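Local coordinates for protein superoxide dismutase (Porphyromonas gingivalis, PDB 1UER) that disposes of toxic superoxide by dismuting it to oxygen and hydrogen peroxide at an iron or manganese ion held in each subunit of a homodimer, at residues 71-76 against 123-128; 78-83 against 152-157; 156-161 against 173-178. One frame throughout, in Å; residues are numbered along the deposited sequence.

Contact 1: residues 71-76 against 123-128. With FE (Fe (III) ion), chain E.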
loop_
_atom_site.group_PDB
_atom_site.type_symbol
_atom_site.label_atom_id
_atom_site.label_comp_id
_atom_site.label_asym_id
_atom_site.label_seq_id
_atom_site.Cartn_x
_atom_site.Cartn_y
_atom_site.Cartn_z
ATOM N N THR A 71 -1.546 -13.270 -7.268
ATOM C CA THR A 71 -1.079 -13.974 -8.472
ATOM C C THR A 71 -2.120 -13.785 -9.620
ATOM O O THR A 71 -1.758 -13.427 -10.744
ATOM C CB THR A 71 -0.897 -15.485 -8.160
ATOM O OG1 THR A 71 0.138 -15.639 -7.175
ATOM C CG2 THR A 71 -0.530 -16.247 -9.416
ATOM N N LEU A 72 -3.405 -14.033 -9.368
ATOM C CA LEU A 72 -4.406 -13.861 -10.425
ATOM C C LEU A 72 -4.455 -12.414 -10.918
ATOM O O LEU A 72 -4.430 -12.168 -12.119
ATOM C CB LEU A 72 -5.810 -14.284 -9.942
ATOM C CG LEU A 72 -6.965 -14.124 -10.945
ATOM C CD1 LEU A 72 -6.638 -14.844 -12.260
ATOM C CD2 LEU A 72 -8.276 -14.574 -10.295
ATOM N N ASN A 73 -4.487 -11.455 -9.987
ATOM C CA ASN A 73 -4.524 -10.047 -10.376
ATOM C C ASN A 73 -3.359 -9.727 -11.329
ATOM O O ASN A 73 -3.575 -9.120 -12.378
ATOM C CB ASN A 73 -4.370 -9.152 -9.145
ATOM C CG ASN A 73 -5.659 -8.950 -8.407
ATOM O OD1 ASN A 73 -6.725 -8.898 -9.021
ATOM N ND2 ASN A 73 -5.575 -8.781 -7.077
ATOM N N HIS A 74 -2.135 -10.113 -10.947
ATOM C CA HIS A 74 -0.976 -9.804 -11.791
ATOM C C HIS A 74 -0.945 -10.553 -13.126
ATOM O O HIS A 74 -0.516 -9.999 -14.145
ATOM C CB HIS A 74 0.317 -10.013 -10.998
ATOM C CG HIS A 74 0.549 -8.957 -9.976
ATOM N ND1 HIS A 74 0.043 -9.046 -8.698
ATOM C CD2 HIS A 74 1.234 -7.785 -10.033
ATOM C CE1 HIS A 74 0.409 -7.976 -8.009
ATOM N NE2 HIS A 74 1.127 -7.199 -8.794
ATOM N N ASN A 75 -1.439 -11.790 -13.153
ATOM C CA ASN A 75 -1.452 -12.517 -14.432
ATOM C C ASN A 75 -2.370 -11.748 -15.401
ATOM O O ASN A 75 -2.031 -11.563 -16.573
ATOM C CB ASN A 75 -1.971 -13.946 -14.248
ATOM C CG ASN A 75 -1.019 -14.814 -13.441
ATOM O OD1 ASN A 75 0.148 -14.450 -13.230
ATOM N ND2 ASN A 75 -1.507 -15.968 -12.989
ATOM N N LEU A 76 -3.502 -11.289 -14.901
ATOM C CA LEU A 76 -4.436 -10.538 -15.740
ATOM C C LEU A 76 -3.848 -9.184 -16.124
ATOM O O LEU A 76 -3.964 -8.731 -17.262
ATOM C CB LEU A 76 -5.744 -10.366 -15.008
ATOM C CG LEU A 76 -6.503 -11.692 -14.859
ATOM C CD1 LEU A 76 -7.532 -11.493 -13.731
ATOM C CD2 LEU A 76 -7.220 -12.120 -16.185
ATOM N N TRP A 123 -6.588 -2.588 -6.046
ATOM C CA TRP A 123 -6.836 -2.660 -7.492
ATOM C C TRP A 123 -8.163 -2.021 -7.879
ATOM O O TRP A 123 -9.114 -2.076 -7.086
ATOM C CB TRP A 123 -6.928 -4.142 -7.912
ATOM C CG TRP A 123 -5.624 -4.882 -7.788
ATOM C CD1 TRP A 123 -5.033 -5.327 -6.646
ATOM C CD2 TRP A 123 -4.727 -5.187 -8.854
ATOM N NE1 TRP A 123 -3.808 -5.885 -6.929
ATOM C CE2 TRP A 123 -3.598 -5.808 -8.284
ATOM C CE3 TRP A 123 -4.767 -4.987 -10.257
ATOM C CZ2 TRP A 123 -2.521 -6.228 -9.046
ATOM C CZ3 TRP A 123 -3.691 -5.414 -11.011
ATOM C CH2 TRP A 123 -2.579 -6.028 -10.396
ATOM N N VAL A 124 -8.232 -1.405 -9.059
ATOM C CA VAL A 124 -9.524 -0.946 -9.562
ATOM C C VAL A 124 -9.831 -1.900 -10.752
ATOM O O VAL A 124 -9.024 -2.064 -11.687
ATOM C CB VAL A 124 -9.583 0.556 -10.006
ATOM C CG1 VAL A 124 -8.484 0.898 -10.989
ATOM C CG2 VAL A 124 -10.969 0.825 -10.580
ATOM N N TRP A 125 -11.002 -2.518 -10.696
ATOM C CA TRP A 125 -11.390 -3.512 -11.699
ATOM C C TRP A 125 -12.675 -3.195 -12.448
ATOM O O TRP A 125 -13.660 -2.742 -11.831
ATOM C CB TRP A 125 -11.625 -4.868 -10.979
ATOM C CG TRP A 125 -10.423 -5.688 -10.731
ATOM C CD1 TRP A 125 -9.704 -5.804 -9.558
ATOM C CD2 TRP A 125 -9.694 -6.399 -11.722
ATOM N NE1 TRP A 125 -8.561 -6.535 -9.785
ATOM C CE2 TRP A 125 -8.529 -6.911 -11.103
ATOM C CE3 TRP A 125 -9.911 -6.644 -13.081
ATOM C CZ2 TRP A 125 -7.579 -7.658 -11.808
ATOM C CZ3 TRP A 125 -8.972 -7.374 -13.779
ATOM C CH2 TRP A 125 -7.816 -7.872 -13.138
ATOM N N LEU A 126 -12.657 -3.438 -13.762
ATOM C CA LEU A 126 -13.867 -3.359 -14.580
ATOM C C LEU A 126 -14.263 -4.851 -14.578
ATOM O O LEU A 126 -13.435 -5.725 -14.937
ATOM C CB LEU A 126 -13.556 -2.929 -16.023
ATOM C CG LEU A 126 -14.761 -3.094 -16.964
ATOM C CD1 LEU A 126 -15.931 -2.165 -16.586
ATOM C CD2 LEU A 126 -14.295 -2.804 -18.385
ATOM N N ALA A 127 -15.492 -5.169 -14.165
ATOM C CA ALA A 127 -15.924 -6.569 -14.123
ATOM C C ALA A 127 -17.315 -6.733 -14.721
ATOM O O ALA A 127 -18.030 -5.757 -14.904
ATOM C CB ALA A 127 -15.930 -7.075 -12.684
ATOM N N SER A 128 -17.675 -7.970 -15.051
ATOM C CA SER A 128 -19.003 -8.201 -15.616
ATOM C C SER A 128 -19.698 -9.344 -14.917
ATOM O O SER A 128 -19.047 -10.231 -14.337
ATOM C CB SER A 128 -18.911 -8.511 -17.108
ATOM O OG SER A 128 -18.192 -9.715 -17.355
HETATM FE FE FE E . 1.380 -5.169 -8.062
HETATM O O HOH W 1 0.041 -5.209 -6.524
#
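Asn73 reaches from helix 62-79 between two tryptophans of strand 122-128. Its CB sits over the face of the Trp123 indole, 3.6 Å from the centroid of the six-membered ring, a CH-pi contact. Beyond it the amide runs on across the same face, stacked and nearly parallel to the ring, and brings ND2 over the pyrrole side. There Asn73 ND2 and Trp123 NE1 are both donors, so they merely pack; ND2 donates to the carbonyl of Gly143, and Trp123 NE1 to Gln70 OE1. On the other side of the amide, Asn73 OD1 lies at the edge of the Trp125 ring and accepts from Trp125 NE1 at 3.1 Å. That bond is weak and strongly bent (123°), but OD1 also accepts from Asn144 ND2, so both ends of the buried amide are tied and its flip is fixed.

His74 leaves the helix pointing away from the strand, but with CG anti to the carbonyl carbon, beside the backbone N (chi1 -73°), it swings the imidazole back across the rim of Trp123. Its face receives the edge of the indole in a T-shaped pair, planes at 88°, with Trp123 CZ2 3.6 Å from His74 CE1. With ND1 bonded to the carbonyl of Gln70, NE2 is directed at the ferric ion, 2.2 Å away. One turn further from Asn73, Leu76 crosses Trp125 at about a right angle, its CD1 3.7 Å from Trp125 CH2.

The short helix and strand segments pass 11.4 Å apart, a gap bridged mainly by the indoles. This is the metal site of an iron/manganese superoxide dismutase: a histidine from the alpha-hairpin domain binds the ion, and a tryptophan from the sheet of the C-terminal domain walls it.

Contact 2: residues 78-83 against 152-157. With FE (Fe (III) ion), chain E.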
loop_
_atom_site.group_PDB
_atom_site.type_symbol
_atom_site.label_atom_id
_atom_site.label_comp_id
_atom_site.label_asym_id
_atom_site.label_seq_id
_atom_site.Cartn_x
_atom_site.Cartn_y
_atom_site.Cartn_z
ATOM N N PHE A 78 -0.540 -8.116 -16.308
ATOM C CA PHE A 78 0.520 -8.146 -17.304
ATOM C C PHE A 78 0.075 -8.607 -18.680
ATOM O O PHE A 78 0.644 -8.152 -19.697
ATOM C CB PHE A 78 1.670 -9.001 -16.798
ATOM C CG PHE A 78 2.467 -8.339 -15.675
ATOM C CD1 PHE A 78 3.101 -7.119 -15.897
ATOM C CD2 PHE A 78 2.519 -8.909 -14.411
ATOM C CE1 PHE A 78 3.785 -6.457 -14.852
ATOM C CE2 PHE A 78 3.196 -8.269 -13.360
ATOM C CZ PHE A 78 3.832 -7.036 -13.593
ATOM N N THR A 79 -0.924 -9.481 -18.748
ATOM C CA THR A 79 -1.330 -9.990 -20.071
ATOM C C THR A 79 -2.280 -9.069 -20.867
ATOM O O THR A 79 -2.503 -9.289 -22.064
ATOM C CB THR A 79 -2.014 -11.393 -19.958
ATOM O OG1 THR A 79 -3.062 -11.349 -18.997
ATOM C CG2 THR A 79 -1.039 -12.445 -19.497
ATOM N N GLN A 80 -2.819 -8.032 -20.230
ATOM C CA GLN A 80 -3.768 -7.161 -20.910
ATOM C C GLN A 80 -3.112 -5.961 -21.596
ATOM O O GLN A 80 -3.805 -5.154 -22.231
ATOM C CB GLN A 80 -4.828 -6.665 -19.907
ATOM C CG GLN A 80 -4.309 -5.547 -19.023
ATOM C CD GLN A 80 -5.068 -5.366 -17.697
ATOM O OE1 GLN A 80 -6.104 -5.985 -17.425
ATOM N NE2 GLN A 80 -4.533 -4.484 -16.856
ATOM N N PHE A 81 -1.801 -5.825 -21.450
ATOM C CA PHE A 81 -1.104 -4.677 -22.053
ATOM C C PHE A 81 -0.267 -5.032 -23.269
ATOM O O PHE A 81 0.290 -6.131 -23.351
ATOM C CB PHE A 81 -0.146 -4.026 -21.045
ATOM C CG PHE A 81 -0.816 -3.474 -19.800
ATOM C CD1 PHE A 81 -1.847 -2.565 -19.886
ATOM C CD2 PHE A 81 -0.341 -3.828 -18.538
ATOM C CE1 PHE A 81 -2.412 -1.996 -18.732
ATOM C CE2 PHE A 81 -0.890 -3.281 -17.388
ATOM C CZ PHE A 81 -1.930 -2.358 -17.479
ATOM N N ARG A 82 -0.147 -4.069 -24.186
ATOM C CA ARG A 82 0.682 -4.267 -25.360
ATOM C C ARG A 82 1.056 -2.912 -25.956
ATOM O O ARG A 82 0.301 -1.958 -25.840
ATOM C CB ARG A 82 -0.068 -5.044 -26.459
ATOM C CG ARG A 82 -0.348 -6.507 -26.199
ATOM C CD ARG A 82 0.882 -7.413 -26.141
ATOM N NE ARG A 82 0.440 -8.801 -26.232
ATOM C CZ ARG A 82 -0.163 -9.437 -25.243
ATOM N NH1 ARG A 82 -0.383 -8.806 -24.084
ATOM N NH2 ARG A 82 -0.624 -10.672 -25.440
ATOM N N PRO A 83 2.253 -2.810 -26.559
ATOM C CA PRO A 83 2.675 -1.559 -27.198
ATOM C C PRO A 83 1.896 -1.484 -28.515
ATOM O O PRO A 83 1.407 -2.525 -29.032
ATOM C CB PRO A 83 4.172 -1.765 -27.458
ATOM C CG PRO A 83 4.329 -3.299 -27.565
ATOM C CD PRO A 83 3.306 -3.847 -26.583
ATOM N N PRO A 152 -13.368 -10.862 -14.213
ATOM C CA PRO A 152 -12.422 -9.732 -14.216
ATOM C C PRO A 152 -12.041 -9.388 -15.628
ATOM O O PRO A 152 -11.488 -10.232 -16.312
ATOM C CB PRO A 152 -11.232 -10.248 -13.412
ATOM C CG PRO A 152 -11.303 -11.756 -13.501
ATOM C CD PRO A 152 -12.725 -12.142 -13.876
ATOM N N LEU A 153 -12.318 -8.157 -16.053
ATOM C CA LEU A 153 -12.027 -7.741 -17.429
ATOM C C LEU A 153 -10.794 -6.843 -17.602
ATOM O O LEU A 153 -9.958 -7.068 -18.466
ATOM C CB LEU A 153 -13.247 -7.012 -18.024
ATOM C CG LEU A 153 -14.602 -7.734 -17.933
ATOM C CD1 LEU A 153 -15.704 -6.834 -18.464
ATOM C CD2 LEU A 153 -14.538 -9.046 -18.756
ATOM N N LEU A 154 -10.694 -5.808 -16.785
ATOM C CA LEU A 154 -9.574 -4.862 -16.894
ATOM C C LEU A 154 -9.209 -4.424 -15.492
ATOM O O LEU A 154 -10.071 -3.933 -14.764
ATOM C CB LEU A 154 -10.019 -3.635 -17.678
ATOM C CG LEU A 154 -8.950 -2.552 -17.784
ATOM C CD1 LEU A 154 -7.869 -3.007 -18.728
ATOM C CD2 LEU A 154 -9.584 -1.270 -18.325
ATOM N N GLY A 155 -7.948 -4.586 -15.101
ATOM C CA GLY A 155 -7.614 -4.200 -13.738
ATOM C C GLY A 155 -6.350 -3.378 -13.663
ATOM O O GLY A 155 -5.339 -3.737 -14.255
ATOM N N PHE A 156 -6.407 -2.284 -12.908
ATOM C CA PHE A 156 -5.256 -1.398 -12.725
ATOM C C PHE A 156 -4.771 -1.539 -11.291
ATOM O O PHE A 156 -5.557 -1.483 -10.339
ATOM C CB PHE A 156 -5.661 0.054 -12.997
ATOM C CG PHE A 156 -5.900 0.372 -14.470
ATOM C CD1 PHE A 156 -5.595 -0.575 -15.467
ATOM C CD2 PHE A 156 -6.434 1.617 -14.853
ATOM C CE1 PHE A 156 -5.825 -0.287 -16.851
ATOM C CE2 PHE A 156 -6.670 1.923 -16.233
ATOM C CZ PHE A 156 -6.358 0.955 -17.221
ATOM N N ASP A 157 -3.468 -1.740 -11.157
ATOM C CA ASP A 157 -2.801 -1.940 -9.876
ATOM C C ASP A 157 -2.487 -0.583 -9.279
ATOM O O ASP A 157 -1.787 0.213 -9.915
ATOM C CB ASP A 157 -1.499 -2.701 -10.129
ATOM C CG ASP A 157 -0.828 -3.205 -8.874
ATOM O OD1 ASP A 157 -1.311 -2.943 -7.768
ATOM O OD2 ASP A 157 0.209 -3.887 -9.016
HETATM FE FE FE E . 1.380 -5.169 -8.062
HETATM O O HOH W 1 0.041 -5.209 -6.524
#
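Gln80 OE1 takes two hydrogen bonds, one from the backbone N of Gly155 and another from Arg190 NH1 in the C-terminal helix 184-190. The carboxamide is docked on the outer strand 151-157 of the antiparallel sheet, just past a classic beta bulge in which Leu153 and Leu154 both face Leu126. Toward this glycine the side chain behaves like a piece of strand backbone: OE1 accepts from Gly155 N at 3.3 Å, nearly straight at 166°, while NE2 gives a hydrogen to Gly155 O at 2.8 Å. Gly155 O lies in the amide plane of Gln80, so the paired bonds set the rotation of the group. They also satisfy the two peptide atoms of one residue inside the protein.

The reach depends on the shape of the glutamine. Its CG stands between the backbone N and the carbonyl carbon (chi1 78°), and from there the chain runs extended to the strand. The Leu154 side chain crosses it at about a right angle, its CD1 3.7 Å from Gln80 OE1. Nearer the backbone, Gln80 CG lies over the centre of the Phe81 ring.

Phe81 adds a looser apolar touch to Phe156, whose CE1 sits near the plane of the Phe81 ring. Asp157 ends the strand at the metal, so Gln80, just past helix 62-79, is fastened to Gly155, two residues before a ligand. Asp157 has CG anti to its backbone N (chi1 -169°), carrying its carboxylate to the ferric ion, with OD2 bound at 2.0 Å.

Contact 3: residues 156-161 against 173-178. With FE (Fe (III) ion), chain E.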
loop_
_atom_site.group_PDB
_atom_site.type_symbol
_atom_site.label_atom_id
_atom_site.label_comp_id
_atom_site.label_asym_id
_atom_site.label_seq_id
_atom_site.Cartn_x
_atom_site.Cartn_y
_atom_site.Cartn_z
ATOM N N PHE A 156 -6.407 -2.284 -12.908
ATOM C CA PHE A 156 -5.256 -1.398 -12.725
ATOM C C PHE A 156 -4.771 -1.539 -11.291
ATOM O O PHE A 156 -5.557 -1.483 -10.339
ATOM C CB PHE A 156 -5.661 0.054 -12.997
ATOM C CG PHE A 156 -5.900 0.372 -14.470
ATOM C CD1 PHE A 156 -5.595 -0.575 -15.467
ATOM C CD2 PHE A 156 -6.434 1.617 -14.853
ATOM C CE1 PHE A 156 -5.825 -0.287 -16.851
ATOM C CE2 PHE A 156 -6.670 1.923 -16.233
ATOM C CZ PHE A 156 -6.358 0.955 -17.221
ATOM N N ASP A 157 -3.468 -1.740 -11.157
ATOM C CA ASP A 157 -2.801 -1.940 -9.876
ATOM C C ASP A 157 -2.487 -0.583 -9.279
ATOM O O ASP A 157 -1.787 0.213 -9.915
ATOM C CB ASP A 157 -1.499 -2.701 -10.129
ATOM C CG ASP A 157 -0.828 -3.205 -8.874
ATOM O OD1 ASP A 157 -1.311 -2.943 -7.768
ATOM O OD2 ASP A 157 0.209 -3.887 -9.016
ATOM N N VAL A 158 -3.011 -0.303 -8.085
ATOM C CA VAL A 158 -2.704 0.964 -7.452
ATOM C C VAL A 158 -1.820 0.774 -6.216
ATOM O O VAL A 158 -1.617 1.710 -5.439
ATOM C CB VAL A 158 -3.959 1.868 -7.164
ATOM C CG1 VAL A 158 -4.682 2.221 -8.519
ATOM C CG2 VAL A 158 -4.924 1.185 -6.230
ATOM N N TRP A 159 -1.287 -0.443 -6.029
ATOM C CA TRP A 159 -0.250 -0.624 -4.991
ATOM C C TRP A 159 0.864 0.321 -5.460
ATOM O O TRP A 159 1.144 0.399 -6.664
ATOM C CB TRP A 159 0.281 -2.040 -5.009
ATOM C CG TRP A 159 -0.632 -3.024 -4.312
ATOM C CD1 TRP A 159 -1.911 -3.391 -4.662
ATOM C CD2 TRP A 159 -0.253 -3.847 -3.209
ATOM N NE1 TRP A 159 -2.338 -4.428 -3.827
ATOM C CE2 TRP A 159 -1.333 -4.717 -2.933
ATOM C CE3 TRP A 159 0.911 -3.935 -2.427
ATOM C CZ2 TRP A 159 -1.283 -5.665 -1.901
ATOM C CZ3 TRP A 159 0.965 -4.903 -1.388
ATOM C CH2 TRP A 159 -0.144 -5.751 -1.150
ATOM N N GLU A 160 1.518 1.029 -4.535
ATOM C CA GLU A 160 2.570 1.970 -4.949
ATOM C C GLU A 160 3.721 1.364 -5.738
ATOM O O GLU A 160 4.300 2.058 -6.580
ATOM C CB GLU A 160 3.087 2.784 -3.720
ATOM C CG GLU A 160 1.995 3.773 -3.240
ATOM C CD GLU A 160 2.304 4.482 -1.919
ATOM O OE1 GLU A 160 2.830 3.836 -0.962
ATOM O OE2 GLU A 160 1.992 5.697 -1.855
ATOM N N HIS A 161 4.062 0.087 -5.504
ATOM C CA HIS A 161 5.156 -0.516 -6.276
ATOM C C HIS A 161 4.840 -0.526 -7.780
ATOM O O HIS A 161 5.750 -0.663 -8.598
ATOM C CB HIS A 161 5.506 -1.953 -5.801
ATOM C CG HIS A 161 4.396 -2.947 -5.935
ATOM N ND1 HIS A 161 3.878 -3.615 -4.848
ATOM C CD2 HIS A 161 3.719 -3.401 -7.012
ATOM C CE1 HIS A 161 2.921 -4.438 -5.249
ATOM N NE2 HIS A 161 2.804 -4.327 -6.556
ATOM N N ASP A 173 -1.722 10.505 -12.680
ATOM C CA ASP A 173 -1.056 10.585 -13.992
ATOM C C ASP A 173 -0.745 9.172 -14.530
ATOM O O ASP A 173 -0.819 8.912 -15.731
ATOM C CB ASP A 173 0.250 11.399 -13.894
ATOM C CG ASP A 173 0.012 12.895 -13.692
ATOM O OD1 ASP A 173 -1.114 13.382 -13.908
ATOM O OD2 ASP A 173 0.977 13.600 -13.305
ATOM N N HIS A 174 -0.373 8.264 -13.631
ATOM C CA HIS A 174 -0.049 6.889 -14.038
ATOM C C HIS A 174 -1.302 6.229 -14.594
ATOM O O HIS A 174 -1.267 5.665 -15.689
ATOM C CB HIS A 174 0.453 6.086 -12.847
ATOM C CG HIS A 174 0.569 4.614 -13.110
ATOM N ND1 HIS A 174 1.550 4.075 -13.916
ATOM C CD2 HIS A 174 -0.148 3.567 -12.636
ATOM C CE1 HIS A 174 1.435 2.754 -13.923
ATOM N NE2 HIS A 174 0.412 2.425 -13.157
ATOM N N LEU A 175 -2.407 6.346 -13.861
ATOM C CA LEU A 175 -3.674 5.742 -14.288
ATOM C C LEU A 175 -4.122 6.302 -15.641
ATOM O O LEU A 175 -4.604 5.564 -16.490
ATOM C CB LEU A 175 -4.790 5.989 -13.244
ATOM C CG LEU A 175 -4.631 5.251 -11.917
ATOM C CD1 LEU A 175 -5.759 5.691 -10.944
ATOM C CD2 LEU A 175 -4.679 3.731 -12.159
ATOM N N LYS A 176 -3.936 7.599 -15.866
ATOM C CA LYS A 176 -4.366 8.118 -17.163
ATOM C C LYS A 176 -3.454 7.593 -18.276
ATOM O O LYS A 176 -3.920 7.346 -19.388
ATOM C CB LYS A 176 -4.445 9.643 -17.188
ATOM C CG LYS A 176 -3.224 10.385 -16.816
ATOM C CD LYS A 176 -3.189 11.798 -17.433
ATOM C CE LYS A 176 -1.806 12.115 -18.040
ATOM N NZ LYS A 176 -0.665 11.352 -17.471
ATOM N N ASP A 177 -2.170 7.385 -17.988
ATOM C CA ASP A 177 -1.267 6.861 -19.016
ATOM C C ASP A 177 -1.530 5.366 -19.320
ATOM O O ASP A 177 -1.227 4.874 -20.409
ATOM C CB ASP A 177 0.210 6.992 -18.586
ATOM C CG ASP A 177 0.705 8.425 -18.632
ATOM O OD1 ASP A 177 0.000 9.260 -19.241
ATOM O OD2 ASP A 177 1.793 8.713 -18.059
ATOM N N LEU A 178 -2.051 4.621 -18.355
ATOM C CA LEU A 178 -2.265 3.206 -18.605
ATOM C C LEU A 178 -3.210 2.943 -19.781
ATOM O O LEU A 178 -3.086 1.904 -20.453
ATOM C CB LEU A 178 -2.844 2.515 -17.371
ATOM C CG LEU A 178 -1.848 2.199 -16.243
ATOM C CD1 LEU A 178 -2.695 1.663 -15.064
ATOM C CD2 LEU A 178 -0.816 1.169 -16.658
HETATM FE FE FE E . 1.380 -5.169 -8.062
HETATM O O HOH W 2 -0.881 -0.003 -12.422
HETATM O O HOH W 1 0.041 -5.209 -6.524
#
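Phe156, Leu175 and Leu178 make the heart of this contact. Phe156 leaves the strand end toward helix 171-178, and Leu178 comes to meet it from the opposite direction. With Phe156 CG anti to the carbonyl carbon, beside the backbone N (chi1 -72°), the ring lies under Leu178, whose CD1 sits over its face in a CH-pi contact, 3.7 Å from the centroid and 18° off the normal. Across the same ring Leu178 CB approaches the far end, 3.8 Å from Phe156 CZ, so the leucine spans the phenyl lengthwise. Leu175 arrives at a slant: its CD2 lies 3.8 Å from Phe156 CD2 and also reaches Val158 CG1, filling the angle between ring and valine.

Beside this apolar patch the link turns polar. Water 2 gives a hydrogen to the carbonyl of Asp157, 2.7 Å from its O, and is also hydrogen-bonded to His174 NE2, lying in the plane of that imidazole. The helix is thus wired to the backbone of a metal ligand. Asp157 OD1 accepts from Trp159 N in an Asx turn, and the chain then brings His161 NE2 to the ferric ion. Glu160 and His161 are hydrogen-bonded to His161 and Glu160 of the second subunit.

Around the contact, Val124 of the neighbouring strand 122-128 packs on Phe156, Trp179 meets its ring edge-to-face, and Phe81, from the loop after helix 62-79, touches Leu178.

All three contacts converge on one iron site. Contacts 1 and 2 lie about 7 Å apart between centres, contacts 2 and 3 about 11 Å, and contacts 1 and 3 about 13 Å. Helix 62-79 serves contacts 1 and 2, whose segments alternate along the chain and so cross; contact 3 opens after contact 1 has closed. Strands 122-128 and 151-157 are neighbours in the antiparallel sheet, and Phe156 and Asp157 belong to both contacts 2 and 3. Contacts 1 and 2 join the alpha-hairpin domain to the C-terminal domain, while contact 3 lies within the latter; His74 is supplied to the metal by the first domain, Asp157 and His161 by the second.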